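Local coordinates for protein acinetobacter secreted protease CpaA (Acinetobacter nosocomialis M2, PDB 6O38) that is a zinc metalloprotease exported by the type II secretion system and held in complex with its chaperone CpaB, probably cleaving glycoproteins as StcE does, at residues L226-S240 with G264-W278. Residues are numbered along the deposited sequence; the frame is centred on the assembly and turned at random.
Sequences LPTTANDRDRIIIKS and GDQYEFMYVSDKGYW. With SO4 (sulfate ion), chain P.
Tyr271 and Trp278 reach segment 226-240 by different first torsions: Tyr271 CG lies anti to its backbone N (chi1 -166°), laying one ring face against the backbone of Thr229 and Ala230, whereas Trp278 CG sits beside its own N (chi1 -67°) and turns the indole between Leu226 and Tyr271. One indole face receives Leu226 CD1 in a CH-pi contact, the other Tyr271 CD1. The same methyl carbon also lies over a face of Phe269, 3.5 Å from Phe269 CG. At the indole's edge Trp278 NE1 donates to Pro227 O at 2.7 Å, with the acceptor close to the ring plane. Separately, Ile236 CD1 meets Trp278 CH2 at 3.5 Å. The Tyr271 ring takes Ala230 N over its centre, and its hydroxyl accepts from Thr229 OG1 while donating to a water that also bridges Thr228 O and Gly276 O.

Antiparallel strands 235-240 and 266-272, within a domain of the StcE beta-sandwich family, turn Ile236, Ile238, Tyr267 and Phe269 to one face; Trp278 packs against Ile236 and Leu226 from the next strand. On the reverse face Arg235 NH1 forms a salt bridge with Glu268 OE1 at 2.8 Å, approaching from above the carboxylate plane, the two flat groups being 68° apart. Arg235 NH2 is held by Pro543 O, and Gln266 O, on strand 266-272, accepts from Asn124 of the chaperone CpaB. In the type II turn leading into strand 235-240, Asp232 OD1 is gripped from opposite faces of its carboxylate by Ser273 N, at 3.1 Å, and Arg233 NH1, at 2.9 Å.

The contact thus sets apolar packing around an indole whose N-H is satisfied by a loop carbonyl against one salt bridge, Arg235-Glu268, among mixed side chains on the face of Ile237 and Met270. Two donors on one oxygen would probably favour Asp232 remaining ionised; the Ser273 bond ties the turn to the residue just after strand 266-272, while the Arg233 salt bridge stiffens the turn itself.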
ATOM      1  N   LEU A 226      18.353 -19.165  -6.509  1.00 34.40           N
ATOM      2  CA  LEU A 226      17.080 -19.185  -7.206  1.00 34.53           C
ATOM      3  C   LEU A 226      17.216 -19.875  -8.563  1.00 34.99           C
ATOM      4  O   LEU A 226      18.321 -20.017  -9.091  1.00 34.80           O
ATOM      5  CB  LEU A 226      16.557 -17.761  -7.392  1.00 33.30           C
ATOM      6  CG  LEU A 226      16.229 -16.952  -6.137  1.00 32.94           C
ATOM      7  CD1 LEU A 226      15.309 -15.794  -6.486  1.00 32.35           C
ATOM      8  CD2 LEU A 226      15.597 -17.830  -5.067  1.00 34.20           C
ATOM      9  N   PRO A 227      16.100 -20.327  -9.142  1.00 35.31           N
ATOM     10  CA  PRO A 227      16.157 -20.909 -10.488  1.00 35.72           C
ATOM     11  C   PRO A 227      16.660 -19.900 -11.509  1.00 34.46           C
ATOM     12  O   PRO A 227      16.540 -18.686 -11.330  1.00 33.41           O
ATOM     13  CB  PRO A 227      14.702 -21.307 -10.767  1.00 36.57           C
ATOM     14  CG  PRO A 227      14.090 -21.470  -9.423  1.00 37.25           C
ATOM     15  CD  PRO A 227      14.760 -20.457  -8.544  1.00 35.97           C
ATOM     16  N   THR A 228      17.232 -20.422 -12.594  1.00 36.80           N
ATOM     17  CA  THR A 228      17.739 -19.568 -13.658  1.00 35.94           C
ATOM     18  C   THR A 228      16.622 -18.996 -14.516  1.00 35.90           C
ATOM     19  O   THR A 228      16.808 -17.946 -15.142  1.00 35.24           O
ATOM     20  CB  THR A 228      18.693 -20.357 -14.555  1.00 36.28           C
ATOM     21  OG1 THR A 228      18.342 -21.744 -14.507  1.00 37.37           O
ATOM     22  CG2 THR A 228      20.116 -20.219 -14.048  1.00 36.17           C
ATOM     23  N   THR A 229      15.469 -19.659 -14.547  1.00 36.99           N
ATOM     24  CA  THR A 229      14.355 -19.248 -15.385  1.00 37.23           C
ATOM     25  C   THR A 229      13.058 -19.734 -14.757  1.00 38.11           C
ATOM     26  O   THR A 229      13.045 -20.663 -13.945  1.00 38.83           O
ATOM     27  CB  THR A 229      14.492 -19.792 -16.812  1.00 37.71           C
ATOM     28  OG1 THR A 229      13.511 -19.179 -17.657  1.00 37.93           O
ATOM     29  CG2 THR A 229      14.298 -21.303 -16.831  1.00 38.84           C
ATOM     30  N   ALA A 230      11.967 -19.079 -15.135  1.00 38.49           N
ATOM     31  CA  ALA A 230      10.630 -19.457 -14.696  1.00 39.47           C
ATOM     32  C   ALA A 230       9.633 -18.897 -15.702  1.00 39.78           C
ATOM     33  O   ALA A 230      10.015 -18.348 -16.740  1.00 39.32           O
ATOM     34  CB  ALA A 230      10.359 -18.958 -13.272  1.00 39.24           C
ATOM     35  N   ASN A 231       8.349 -19.046 -15.403  1.00 41.20           N
ATOM     36  CA  ASN A 231       7.314 -18.402 -16.194  1.00 41.60           C
ATOM     37  C   ASN A 231       7.096 -16.976 -15.701  1.00 41.17           C
ATOM     38  O   ASN A 231       7.448 -16.622 -14.573  1.00 40.76           O
ATOM     39  CB  ASN A 231       6.011 -19.197 -16.135  1.00 42.88           C
ATOM     40  CG  ASN A 231       6.076 -20.478 -16.942  1.00 43.59           C
ATOM     41  OD1 ASN A 231       6.545 -20.484 -18.080  1.00 43.39           O
ATOM     42  ND2 ASN A 231       5.609 -21.573 -16.354  1.00 44.59           N
ATOM     43  N   ASP A 232       6.523 -16.153 -16.576  1.00 42.40           N
ATOM     44  CA  ASP A 232       6.369 -14.732 -16.289  1.00 42.15           C
ATOM     45  C   ASP A 232       5.560 -14.516 -15.015  1.00 42.52           C
ATOM     46  O   ASP A 232       4.456 -15.046 -14.867  1.00 43.45           O
ATOM     47  CB  ASP A 232       5.702 -14.028 -17.471  1.00 42.70           C
ATOM     48  CG  ASP A 232       6.012 -12.543 -17.516  1.00 42.51           C
ATOM     49  OD1 ASP A 232       6.914 -12.100 -16.773  1.00 41.85           O
ATOM     50  OD2 ASP A 232       5.359 -11.822 -18.300  1.00 43.04           O
ATOM     51  N   ARG A 233       6.140 -13.756 -14.082  1.00 39.81           N
ATOM     52  CA  ARG A 233       5.509 -13.323 -12.837  1.00 40.10           C
ATOM     53  C   ARG A 233       5.356 -14.443 -11.814  1.00 40.47           C
ATOM     54  O   ARG A 233       4.576 -14.308 -10.865  1.00 41.21           O
ATOM     55  CB  ARG A 233       4.150 -12.657 -13.089  1.00 40.96           C
ATOM     56  CG  ARG A 233       4.208 -11.138 -13.175  1.00 40.79           C
ATOM     57  CD  ARG A 233       5.233 -10.674 -14.195  1.00 40.20           C
ATOM     58  NE  ARG A 233       5.276  -9.220 -14.309  1.00 40.28           N
ATOM     59  CZ  ARG A 233       5.852  -8.567 -15.314  1.00 40.12           C
ATOM     60  NH1 ARG A 233       6.434  -9.241 -16.297  1.00 39.80           N
ATOM     61  NH2 ARG A 233       5.844  -7.242 -15.336  1.00 40.40           N
ATOM     62  N   ASP A 234       6.070 -15.555 -11.978  1.00 39.35           N
ATOM     63  CA  ASP A 234       6.172 -16.519 -10.892  1.00 39.63           C
ATOM     64  C   ASP A 234       6.883 -15.880  -9.705  1.00 38.67           C
ATOM     65  O   ASP A 234       7.776 -15.044  -9.864  1.00 37.49           O
ATOM     66  CB  ASP A 234       6.918 -17.775 -11.344  1.00 39.68           C
ATOM     67  CG  ASP A 234       6.097 -18.634 -12.284  1.00 40.81           C
ATOM     68  OD1 ASP A 234       4.855 -18.509 -12.278  1.00 41.69           O
ATOM     69  OD2 ASP A 234       6.695 -19.447 -13.020  1.00 40.87           O
ATOM     70  N   ARG A 235       6.482 -16.278  -8.500  1.00 40.21           N
ATOM     71  CA  ARG A 235       6.986 -15.650  -7.288  1.00 39.25           C
ATOM     72  C   ARG A 235       7.563 -16.689  -6.340  1.00 39.23           C
ATOM     73  O   ARG A 235       7.037 -17.799  -6.219  1.00 40.52           O
ATOM     74  CB  ARG A 235       5.889 -14.851  -6.578  1.00 39.70           C
ATOM     75  CG  ARG A 235       5.512 -13.570  -7.297  1.00 39.89           C
ATOM     76  CD  ARG A 235       4.625 -12.685  -6.442  1.00 40.31           C
ATOM     77  NE  ARG A 235       4.278 -11.446  -7.134  1.00 41.02           N
ATOM     78  CZ  ARG A 235       3.872 -10.338  -6.523  1.00 40.86           C
ATOM     79  NH1 ARG A 235       3.762 -10.309  -5.202  1.00 40.02           N
ATOM     80  NH2 ARG A 235       3.579  -9.258  -7.233  1.00 41.50           N
ATOM     81  N   ILE A 236       8.650 -16.313  -5.671  1.00 37.22           N
ATOM     82  CA  ILE A 236       9.287 -17.135  -4.650  1.00 37.14           C
ATOM     83  C   ILE A 236       9.402 -16.301  -3.383  1.00 36.06           C
ATOM     84  O   ILE A 236      10.003 -15.220  -3.400  1.00 34.79           O
ATOM     85  CB  ILE A 236      10.673 -17.640  -5.087  1.00 36.67           C
ATOM     86  CG1 ILE A 236      10.544 -18.641  -6.236  1.00 37.77           C
ATOM     87  CG2 ILE A 236      11.413 -18.262  -3.912  1.00 36.75           C
ATOM     88  CD1 ILE A 236      11.872 -19.170  -6.724  1.00 37.46           C
ATOM     89  N   ILE A 237       8.824 -16.797  -2.293  1.00 37.60           N
ATOM     90  CA  ILE A 237       8.958 -16.190  -0.973  1.00 36.72           C
ATOM     91  C   ILE A 237       9.910 -17.052  -0.157  1.00 37.04           C
ATOM     92  O   ILE A 237       9.758 -18.278  -0.103  1.00 38.40           O
ATOM     93  CB  ILE A 237       7.597 -16.048  -0.271  1.00 37.24           C
ATOM     94  CG1 ILE A 237       6.690 -15.098  -1.055  1.00 37.17           C
ATOM     95  CG2 ILE A 237       7.780 -15.549   1.154  1.00 36.52           C
ATOM     96  CD1 ILE A 237       5.286 -14.998  -0.500  1.00 37.86           C
ATOM     97  N   ILE A 238      10.892 -16.411   0.470  1.00 35.76           N
ATOM     98  CA  ILE A 238      11.871 -17.088   1.312  1.00 36.29           C
ATOM     99  C   ILE A 238      11.703 -16.564   2.730  1.00 36.11           C
ATOM    100  O   ILE A 238      11.844 -15.358   2.973  1.00 34.95           O
ATOM    101  CB  ILE A 238      13.306 -16.877   0.805  1.00 35.72           C
ATOM    102  CG1 ILE A 238      13.432 -17.369  -0.640  1.00 36.00           C
ATOM    103  CG2 ILE A 238      14.299 -17.598   1.700  1.00 36.67           C
ATOM    104  CD1 ILE A 238      14.819 -17.217  -1.224  1.00 35.44           C
ATOM    105  N   LYS A 239      11.410 -17.467   3.664  1.00 36.59           N
ATOM    106  CA  LYS A 239      11.164 -17.119   5.055  1.00 36.60           C
ATOM    107  C   LYS A 239      12.129 -17.877   5.954  1.00 37.83           C
ATOM    108  O   LYS A 239      12.576 -18.980   5.624  1.00 39.22           O
ATOM    109  CB  LYS A 239       9.731 -17.470   5.481  1.00 37.43           C
ATOM    110  CG  LYS A 239       8.623 -16.704   4.788  1.00 36.87           C
ATOM    111  CD  LYS A 239       7.277 -17.293   5.189  1.00 38.31           C
ATOM    112  CE  LYS A 239       6.123 -16.665   4.427  1.00 38.36           C
ATOM    113  NZ  LYS A 239       4.813 -17.233   4.859  1.00 39.55           N
ATOM    114  N   SER A 240      12.451 -17.274   7.094  1.00 34.64           N
ATOM    115  CA  SER A 240      13.337 -17.909   8.057  1.00 35.93           C
ATOM    116  C   SER A 240      12.819 -17.703   9.470  1.00 36.14           C
ATOM    117  O   SER A 240      12.412 -16.598   9.842  1.00 34.82           O
ATOM    118  CB  SER A 240      14.766 -17.364   7.956  1.00 35.60           C
ATOM    119  OG  SER A 240      15.587 -17.914   8.972  1.00 37.17           O
ATOM    120  N   GLY A 264      13.435 -14.288  11.309  1.00 37.74           N
ATOM    121  CA  GLY A 264      12.259 -13.486  11.050  1.00 36.66           C
ATOM    122  C   GLY A 264      12.255 -12.744   9.731  1.00 35.49           C
ATOM    123  O   GLY A 264      11.245 -12.106   9.406  1.00 34.90           O
ATOM    124  N   ASP A 265      13.339 -12.802   8.962  1.00 36.55           N
ATOM    125  CA  ASP A 265      13.394 -12.094   7.693  1.00 35.56           C
ATOM    126  C   ASP A 265      12.515 -12.774   6.644  1.00 35.62           C
ATOM    127  O   ASP A 265      12.196 -13.964   6.730  1.00 36.67           O
ATOM    128  CB  ASP A 265      14.832 -12.008   7.180  1.00 35.59           C
ATOM    129  CG  ASP A 265      15.654 -10.970   7.916  1.00 35.61           C
ATOM    130  OD1 ASP A 265      15.104 -10.296   8.814  1.00 35.74           O
ATOM    131  OD2 ASP A 265      16.851 -10.822   7.590  1.00 35.76           O
ATOM    132  N   GLN A 266      12.125 -11.992   5.640  1.00 37.97           N
ATOM    133  CA  GLN A 266      11.345 -12.494   4.517  1.00 38.08           C
ATOM    134  C   GLN A 266      11.752 -11.761   3.249  1.00 37.32           C
ATOM    135  O   GLN A 266      11.826 -10.529   3.237  1.00 36.66           O
ATOM    136  CB  GLN A 266       9.841 -12.335   4.770  1.00 38.37           C
ATOM    137  CG  GLN A 266       8.970 -12.943   3.683  1.00 39.05           C
ATOM    138  CD  GLN A 266       7.491 -12.865   4.001  1.00 39.63           C
ATOM    139  OE1 GLN A 266       7.006 -13.531   4.914  1.00 40.34           O
ATOM    140  NE2 GLN A 266       6.768 -12.028   3.263  1.00 39.50           N
ATOM    141  N   TYR A 267      12.008 -12.523   2.189  1.00 35.27           N
ATOM    142  CA  TYR A 267      12.314 -11.984   0.873  1.00 34.80           C
ATOM    143  C   TYR A 267      11.292 -12.496  -0.130  1.00 35.54           C
ATOM    144  O   TYR A 267      10.835 -13.639  -0.035  1.00 36.47           O
ATOM    145  CB  TYR A 267      13.724 -12.378   0.418  1.00 34.61           C
ATOM    146  CG  TYR A 267      14.848 -11.697   1.167  1.00 34.20           C
ATOM    147  CD1 TYR A 267      15.227 -12.126   2.432  1.00 34.74           C
ATOM    148  CD2 TYR A 267      15.541 -10.635   0.601  1.00 33.64           C
ATOM    149  CE1 TYR A 267      16.257 -11.511   3.117  1.00 34.72           C
ATOM    150  CE2 TYR A 267      16.573 -10.012   1.278  1.00 33.57           C
ATOM    151  CZ  TYR A 267      16.928 -10.455   2.535  1.00 34.15           C
ATOM    152  OH  TYR A 267      17.954  -9.837   3.211  1.00 34.38           O
ATOM    153  N   GLU A 268      10.941 -11.649  -1.094  1.00 36.63           N
ATOM    154  CA  GLU A 268      10.015 -12.015  -2.156  1.00 37.63           C
ATOM    155  C   GLU A 268      10.642 -11.672  -3.498  1.00 37.31           C
ATOM    156  O   GLU A 268      11.168 -10.569  -3.678  1.00 36.65           O
ATOM    157  CB  GLU A 268       8.670 -11.299  -1.996  1.00 38.54           C
ATOM    158  CG  GLU A 268       7.525 -11.956  -2.749  1.00 40.62           C
ATOM    159  CD  GLU A 268       6.189 -11.292  -2.477  1.00 42.02           C
ATOM    160  OE1 GLU A 268       5.199 -11.642  -3.155  1.00 43.26           O
ATOM    161  OE2 GLU A 268       6.127 -10.419  -1.586  1.00 41.81           O
ATOM    162  N   PHE A 269      10.581 -12.614  -4.435  1.00 34.03           N
ATOM    163  CA  PHE A 269      11.159 -12.440  -5.757  1.00 33.91           C
ATOM    164  C   PHE A 269      10.092 -12.690  -6.810  1.00 34.93           C
ATOM    165  O   PHE A 269       9.172 -13.485  -6.609  1.00 35.80           O
ATOM    166  CB  PHE A 269      12.349 -13.385  -5.991  1.00 33.63           C
ATOM    167  CG  PHE A 269      13.447 -13.244  -4.976  1.00 32.90           C
ATOM    168  CD1 PHE A 269      13.373 -13.902  -3.759  1.00 33.08           C
ATOM    169  CD2 PHE A 269      14.552 -12.452  -5.239  1.00 32.23           C
ATOM    170  CE1 PHE A 269      14.382 -13.773  -2.824  1.00 32.63           C
ATOM    171  CE2 PHE A 269      15.563 -12.319  -4.308  1.00 31.75           C
ATOM    172  CZ  PHE A 269      15.478 -12.981  -3.100  1.00 31.97           C
HETATM  173  N   MSE A 270      10.224 -11.998  -7.936  1.00 34.43           N
HETATM  174  CA  MSE A 270       9.278 -12.137  -9.034  1.00 35.53           C
HETATM  175  C   MSE A 270      10.013 -12.202 -10.364  1.00 35.28           C
HETATM  176  O   MSE A 270      10.790 -11.307 -10.694  1.00 34.75           O
HETATM  177  CB  MSE A 270       8.283 -10.978  -9.038  1.00 39.22           C
HETATM  178  CG  MSE A 270       7.243 -11.059 -10.139  1.00 40.52           C
HETATM  179 SE   MSE A 270       6.212  -9.415 -10.297  0.62 41.77          SE
HETATM  180  CE  MSE A 270       7.650  -8.212 -10.833  1.00 40.86           C
ATOM    181  N   TYR A 271       9.762 -13.259 -11.129  1.00 37.95           N
ATOM    182  CA  TYR A 271      10.454 -13.452 -12.394  1.00 37.75           C
ATOM    183  C   TYR A 271       9.855 -12.560 -13.473  1.00 38.34           C
ATOM    184  O   TYR A 271       8.638 -12.357 -13.532  1.00 39.23           O
ATOM    185  CB  TYR A 271      10.389 -14.916 -12.829  1.00 38.25           C
ATOM    186  CG  TYR A 271      11.351 -15.250 -13.944  1.00 37.95           C
ATOM    187  CD1 TYR A 271      12.710 -15.389 -13.692  1.00 37.15           C
ATOM    188  CD2 TYR A 271      10.906 -15.420 -15.248  1.00 38.52           C
ATOM    189  CE1 TYR A 271      13.597 -15.691 -14.706  1.00 37.00           C
ATOM    190  CE2 TYR A 271      11.787 -15.722 -16.269  1.00 38.29           C
ATOM    191  CZ  TYR A 271      13.131 -15.858 -15.992  1.00 37.63           C
ATOM    192  OH  TYR A 271      14.013 -16.158 -17.003  1.00 37.59           O
ATOM    193  N   VAL A 272      10.723 -12.024 -14.328  1.00 39.60           N
ATOM    194  CA  VAL A 272      10.335 -11.115 -15.399  1.00 40.24           C
ATOM    195  C   VAL A 272      10.865 -11.709 -16.697  1.00 40.26           C
ATOM    196  O   VAL A 272      12.081 -11.722 -16.927  1.00 39.73           O
ATOM    197  CB  VAL A 272      10.878  -9.695 -15.179  1.00 40.08           C
ATOM    198  CG1 VAL A 272      10.344  -8.753 -16.237  1.00 40.97           C
ATOM    199  CG2 VAL A 272      10.518  -9.193 -13.786  1.00 39.97           C
ATOM    200  N   SER A 273       9.957 -12.207 -17.542  1.00 42.15           N
ATOM    201  CA  SER A 273      10.367 -12.981 -18.710  1.00 42.22           C
ATOM    202  C   SER A 273      11.154 -12.133 -19.704  1.00 42.19           C
ATOM    203  O   SER A 273      12.226 -12.540 -20.166  1.00 41.79           O
ATOM    204  CB  SER A 273       9.140 -13.597 -19.384  1.00 43.03           C
ATOM    205  OG  SER A 273       8.638 -14.682 -18.625  1.00 43.27           O
ATOM    206  N   ASP A 274      10.629 -10.957 -20.059  1.00 43.47           N
ATOM    207  CA  ASP A 274      11.289 -10.129 -21.064  1.00 43.62           C
ATOM    208  C   ASP A 274      12.683  -9.689 -20.629  1.00 42.98           C
ATOM    209  O   ASP A 274      13.516  -9.373 -21.485  1.00 42.94           O
ATOM    210  CB  ASP A 274      10.419  -8.917 -21.420  1.00 44.58           C
ATOM    211  CG  ASP A 274      10.057  -8.066 -20.216  1.00 44.75           C
ATOM    212  OD1 ASP A 274      10.801  -8.071 -19.216  1.00 44.29           O
ATOM    213  OD2 ASP A 274       9.013  -7.384 -20.273  1.00 45.62           O
ATOM    214  N   LYS A 275      12.950  -9.658 -19.324  1.00 42.39           N
ATOM    215  CA  LYS A 275      14.272  -9.322 -18.809  1.00 41.65           C
ATOM    216  C   LYS A 275      15.103 -10.547 -18.454  1.00 40.78           C
ATOM    217  O   LYS A 275      16.335 -10.473 -18.474  1.00 40.49           O
ATOM    218  CB  LYS A 275      14.145  -8.432 -17.567  1.00 41.68           C
ATOM    219  CG  LYS A 275      13.530  -7.069 -17.832  1.00 42.69           C
ATOM    220  CD  LYS A 275      14.377  -6.244 -18.784  1.00 43.19           C
ATOM    221  CE  LYS A 275      13.766  -4.868 -18.997  1.00 44.36           C
ATOM    222  NZ  LYS A 275      14.767  -3.882 -19.489  1.00 45.02           N
ATOM    223  N   GLY A 276      14.459 -11.666 -18.130  1.00 39.34           N
ATOM    224  CA  GLY A 276      15.177 -12.895 -17.855  1.00 38.83           C
ATOM    225  C   GLY A 276      15.852 -12.979 -16.504  1.00 38.22           C
ATOM    226  O   GLY A 276      16.900 -13.622 -16.389  1.00 38.07           O
ATOM    227  N   TYR A 277      15.286 -12.355 -15.473  1.00 36.05           N
ATOM    228  CA  TYR A 277      15.845 -12.460 -14.134  1.00 35.30           C
ATOM    229  C   TYR A 277      14.729 -12.359 -13.103  1.00 35.38           C
ATOM    230  O   TYR A 277      13.580 -12.042 -13.423  1.00 36.06           O
ATOM    231  CB  TYR A 277      16.926 -11.396 -13.884  1.00 34.79           C
ATOM    232  CG  TYR A 277      16.550  -9.966 -14.235  1.00 35.20           C
ATOM    233  CD1 TYR A 277      15.377  -9.387 -13.761  1.00 35.57           C
ATOM    234  CD2 TYR A 277      17.391  -9.184 -15.015  1.00 35.43           C
ATOM    235  CE1 TYR A 277      15.044  -8.082 -14.074  1.00 36.24           C
ATOM    236  CE2 TYR A 277      17.068  -7.879 -15.331  1.00 36.09           C
ATOM    237  CZ  TYR A 277      15.895  -7.333 -14.856  1.00 36.52           C
ATOM    238  OH  TYR A 277      15.569  -6.033 -15.169  1.00 37.43           O
ATOM    239  N   TRP A 278      15.087 -12.628 -11.850  1.00 33.84           N
ATOM    240  CA  TRP A 278      14.180 -12.458 -10.722  1.00 33.89           C
ATOM    241  C   TRP A 278      14.292 -11.027 -10.211  1.00 33.59           C
ATOM    242  O   TRP A 278      15.386 -10.574  -9.855  1.00 33.09           O
ATOM    243  CB  TRP A 278      14.501 -13.447  -9.603  1.00 33.62           C
ATOM    244  CG  TRP A 278      14.238 -14.880  -9.949  1.00 34.35           C
ATOM    245  CD1 TRP A 278      15.121 -15.770 -10.484  1.00 34.49           C
ATOM    246  CD2 TRP A 278      13.007 -15.594  -9.774  1.00 35.28           C
ATOM    247  NE1 TRP A 278      14.518 -16.993 -10.657  1.00 35.54           N
ATOM    248  CE2 TRP A 278      13.219 -16.910 -10.228  1.00 36.05           C
ATOM    249  CE3 TRP A 278      11.747 -15.246  -9.279  1.00 35.76           C
ATOM    250  CZ2 TRP A 278      12.219 -17.879 -10.203  1.00 37.26           C
ATOM    251  CZ3 TRP A 278      10.756 -16.208  -9.255  1.00 37.00           C
ATOM    252  CH2 TRP A 278      10.997 -17.509  -9.715  1.00 37.75           C
TER
HETATM  253  S   SO4 P 604      16.695  -3.535 -16.764  0.52 45.16           S
HETATM  254  O1  SO4 P 604      16.840  -2.900 -18.070  0.52 45.16           O
HETATM  255  O2  SO4 P 604      17.785  -3.110 -15.890  0.52 45.16           O
HETATM  256  O3  SO4 P 604      15.418  -3.149 -16.174  0.52 45.16           O
HETATM  257  O4  SO4 P 604      16.738  -4.987 -16.921  0.52 45.16           O
HETATM  258  O   HOH W   1      16.894 -16.373 -17.455  1.00 39.89           O
HETATM  259  O   HOH W   2       9.867 -17.338 -19.038  1.00 41.75           O